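PDB 1YT8: thiosulfate sulfurtransferase from Pseudomonas aeruginosa, which probably transfers sulfur from thiosulfate to cyanide, and is built from several rhodanese-like domains. Local coordinates for residues Phe35-Pro40 with Leu108-Asn113. Numbering follows the deposited sequence.
Sequences FAQAHP and LFRDVN
His39 and Phe109 pair through their backbones as a single antiparallel hydrogen-bonded bridge: His39 N gives to Phe109 O and Phe109 N to His39 O, both at 2.8 Å. Phe109 O also receives a CA-H...O contact from Ala38 CA. The imidazole spends both nitrogens on backbone carbonyls. His39 NE2 donates to Asp111 O at 2.9 Å, with the acceptor practically in the ring plane, while its ND1 reaches Pro40 O at 2.8 Å in a nearly straight bond (168°). Two bonds in the ring plane fix the rotation of the imidazole, whose faces are taken by Phe35 CZ, centred on one, and Phe109 O, near the rim of the other. With both nitrogens donating, the ring is probably protonated. A His39 chi1 of 63° sets CG between the backbone N and carbonyl carbon, turning the imidazole back toward Asp111.

Farther along, Asp111 N donates to Ala36 O, within the type I turn from Phe35 to Ala38. Asp111 OD1 accepts from Val112 N at 2.7 Å and forms a salt bridge with Lys117; OD2 bonds Tyr490. At the outer side, a water bridges Gln37 O and Arg110 NH1. Leu108 CD2 lies 4.0 Å from Pro40 CD, beside Trp101 of helix 97-103. The bonds thus tie the connection between helix 32-35 and strand 44-45 to the segment leading into helix 114-127, at the first rhodanese-like domain with its five-stranded parallel sheet.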
ATOM      1  N   PHE A  35      -9.812   7.971   7.595  1.00 13.31           N
ATOM      2  CA  PHE A  35      -8.928   8.556   6.583  1.00 13.05           C
ATOM      3  C   PHE A  35      -9.603   8.407   5.220  1.00 11.88           C
ATOM      4  O   PHE A  35      -9.671   9.349   4.438  1.00 12.86           O
ATOM      5  CB  PHE A  35      -7.587   7.806   6.564  1.00 13.07           C
ATOM      6  CG  PHE A  35      -6.768   8.027   5.313  1.00 14.40           C
ATOM      7  CD1 PHE A  35      -6.073   9.217   5.112  1.00 16.10           C
ATOM      8  CD2 PHE A  35      -6.668   7.025   4.348  1.00 13.95           C
ATOM      9  CE1 PHE A  35      -5.284   9.404   3.967  1.00 16.51           C
ATOM     10  CE2 PHE A  35      -5.887   7.201   3.205  1.00 16.66           C
ATOM     11  CZ  PHE A  35      -5.193   8.394   3.014  1.00 16.40           C
ATOM     12  N   ALA A  36     -10.115   7.210   4.959  1.00 12.63           N
ATOM     13  CA  ALA A  36     -10.764   6.906   3.692  1.00 12.16           C
ATOM     14  C   ALA A  36     -12.035   7.703   3.396  1.00 13.03           C
ATOM     15  O   ALA A  36     -12.529   7.675   2.272  1.00 11.20           O
ATOM     16  CB  ALA A  36     -11.055   5.416   3.612  1.00 13.81           C
ATOM     17  N   GLN A  37     -12.571   8.411   4.388  1.00 14.53           N
ATOM     18  CA  GLN A  37     -13.779   9.201   4.156  1.00 15.19           C
ATOM     19  C   GLN A  37     -13.467  10.594   3.618  1.00 14.62           C
ATOM     20  O   GLN A  37     -14.285  11.188   2.914  1.00 15.22           O
ATOM     21  CB  GLN A  37     -14.606   9.320   5.444  1.00 16.95           C
ATOM     22  CG  GLN A  37     -14.899   7.977   6.098  1.00 18.31           C
ATOM     23  CD  GLN A  37     -15.399   6.935   5.106  1.00 18.99           C
ATOM     24  OE1 GLN A  37     -14.962   5.780   5.125  1.00 21.44           O
ATOM     25  NE2 GLN A  37     -16.322   7.335   4.239  1.00 16.49           N
ATOM     26  N   ALA A  38     -12.283  11.112   3.943  1.00 14.30           N
ATOM     27  CA  ALA A  38     -11.879  12.437   3.482  1.00 15.56           C
ATOM     28  C   ALA A  38     -10.436  12.776   3.850  1.00 13.73           C
ATOM     29  O   ALA A  38     -10.045  12.705   5.016  1.00 14.29           O
ATOM     30  CB  ALA A  38     -12.820  13.498   4.053  1.00 16.73           C
ATOM     31  N   HIS A  39      -9.649  13.154   2.849  1.00 14.20           N
ATOM     32  CA  HIS A  39      -8.257  13.519   3.076  1.00 13.71           C
ATOM     33  C   HIS A  39      -7.678  14.240   1.870  1.00 13.94           C
ATOM     34  O   HIS A  39      -8.166  14.084   0.752  1.00 12.01           O
ATOM     35  CB  HIS A  39      -7.421  12.268   3.387  1.00 12.01           C
ATOM     36  CG  HIS A  39      -7.365  11.274   2.268  1.00 13.80           C
ATOM     37  ND1 HIS A  39      -6.540  11.428   1.175  1.00 16.22           N
ATOM     38  CD2 HIS A  39      -8.014  10.098   2.085  1.00 14.10           C
ATOM     39  CE1 HIS A  39      -6.677  10.389   0.370  1.00 14.53           C
ATOM     40  NE2 HIS A  39      -7.565   9.568   0.899  1.00 16.84           N
ATOM     41  N   PRO A  40      -6.649  15.075   2.091  1.00 13.20           N
ATOM     42  CA  PRO A  40      -6.026  15.802   0.982  1.00 12.40           C
ATOM     43  C   PRO A  40      -5.411  14.799   0.011  1.00 11.79           C
ATOM     44  O   PRO A  40      -5.016  13.704   0.411  1.00 11.34           O
ATOM     45  CB  PRO A  40      -4.973  16.659   1.680  1.00 12.15           C
ATOM     46  CG  PRO A  40      -5.605  16.931   3.016  1.00 13.78           C
ATOM     47  CD  PRO A  40      -6.151  15.570   3.386  1.00 12.83           C
ATOM     48  N   LEU A 108     -10.740  17.772  -1.175  1.00 16.23           N
ATOM     49  CA  LEU A 108     -10.691  16.573  -0.343  1.00 15.61           C
ATOM     50  C   LEU A 108     -11.116  15.343  -1.136  1.00 15.33           C
ATOM     51  O   LEU A 108     -11.981  15.424  -2.006  1.00 17.14           O
ATOM     52  CB  LEU A 108     -11.577  16.745   0.896  1.00 14.43           C
ATOM     53  CG  LEU A 108     -11.002  17.712   1.941  1.00 15.03           C
ATOM     54  CD1 LEU A 108     -11.983  17.882   3.098  1.00 17.10           C
ATOM     55  CD2 LEU A 108      -9.668  17.167   2.450  1.00 15.63           C
ATOM     56  N   PHE A 109     -10.506  14.204  -0.823  1.00 13.90           N
ATOM     57  CA  PHE A 109     -10.788  12.957  -1.526  1.00 14.03           C
ATOM     58  C   PHE A 109     -11.133  11.823  -0.575  1.00 11.57           C
ATOM     59  O   PHE A 109     -10.686  11.805   0.571  1.00 15.72           O
ATOM     60  CB  PHE A 109      -9.556  12.529  -2.330  1.00 14.58           C
ATOM     61  CG  PHE A 109      -9.161  13.491  -3.417  1.00 12.92           C
ATOM     62  CD1 PHE A 109      -9.494  13.231  -4.741  1.00 12.28           C
ATOM     63  CD2 PHE A 109      -8.426  14.635  -3.121  1.00 13.25           C
ATOM     64  CE1 PHE A 109      -9.098  14.096  -5.763  1.00 12.55           C
ATOM     65  CE2 PHE A 109      -8.023  15.512  -4.134  1.00 15.13           C
ATOM     66  CZ  PHE A 109      -8.360  15.240  -5.459  1.00 13.84           C
ATOM     67  N   ARG A 110     -11.925  10.870  -1.050  1.00 12.33           N
ATOM     68  CA  ARG A 110     -12.245   9.715  -0.225  1.00 14.17           C
ATOM     69  C   ARG A 110     -11.485   8.534  -0.815  1.00 13.98           C
ATOM     70  O   ARG A 110     -10.787   8.682  -1.826  1.00 11.48           O
ATOM     71  CB  ARG A 110     -13.749   9.422  -0.207  1.00 14.63           C
ATOM     72  CG  ARG A 110     -14.368   9.199  -1.567  1.00 18.06           C
ATOM     73  CD  ARG A 110     -15.757   8.575  -1.445  1.00 22.79           C
ATOM     74  NE  ARG A 110     -15.692   7.190  -0.983  1.00 25.17           N
ATOM     75  CZ  ARG A 110     -15.894   6.797   0.272  1.00 28.18           C
ATOM     76  NH1 ARG A 110     -16.186   7.682   1.219  1.00 28.44           N
ATOM     77  NH2 ARG A 110     -15.797   5.511   0.582  1.00 29.17           N
ATOM     78  N   ASP A 111     -11.621   7.376  -0.173  1.00 13.63           N
ATOM     79  CA  ASP A 111     -10.964   6.131  -0.571  1.00 13.99           C
ATOM     80  C   ASP A 111      -9.463   6.148  -0.282  1.00 12.64           C
ATOM     81  O   ASP A 111      -8.977   7.022   0.439  1.00 15.03           O
ATOM     82  CB  ASP A 111     -11.218   5.829  -2.056  1.00 13.12           C
ATOM     83  CG  ASP A 111     -11.379   4.342  -2.323  1.00 14.34           C
ATOM     84  OD1 ASP A 111     -10.362   3.621  -2.396  1.00 12.70           O
ATOM     85  OD2 ASP A 111     -12.534   3.884  -2.439  1.00 14.70           O
ATOM     86  N   VAL A 112      -8.736   5.176  -0.832  1.00 12.16           N
ATOM     87  CA  VAL A 112      -7.291   5.073  -0.611  1.00 12.99           C
ATOM     88  C   VAL A 112      -6.489   5.052  -1.917  1.00 11.02           C
ATOM     89  O   VAL A 112      -7.038   4.769  -2.982  1.00 15.08           O
ATOM     90  CB  VAL A 112      -6.948   3.800   0.203  1.00 13.52           C
ATOM     91  CG1 VAL A 112      -7.648   3.838   1.553  1.00 13.21           C
ATOM     92  CG2 VAL A 112      -7.370   2.549  -0.575  1.00 11.24           C
ATOM     93  N   ASN A 113      -5.192   5.349  -1.816  1.00 11.87           N
ATOM     94  CA  ASN A 113      -4.275   5.376  -2.964  1.00 11.38           C
ATOM     95  C   ASN A 113      -4.861   6.257  -4.071  1.00 10.99           C
ATOM     96  O   ASN A 113      -4.810   5.918  -5.258  1.00 10.05           O
ATOM     97  CB  ASN A 113      -4.046   3.955  -3.495  1.00 13.03           C
ATOM     98  CG  ASN A 113      -3.711   2.960  -2.389  1.00 12.14           C
ATOM     99  OD1 ASN A 113      -4.321   1.894  -2.304  1.00 12.01           O
ATOM    100  ND2 ASN A 113      -2.739   3.298  -1.543  1.00  8.34           N
TER
HETATM  101  O   HOH W   1     -16.737  10.465   1.650  1.00 23.48           O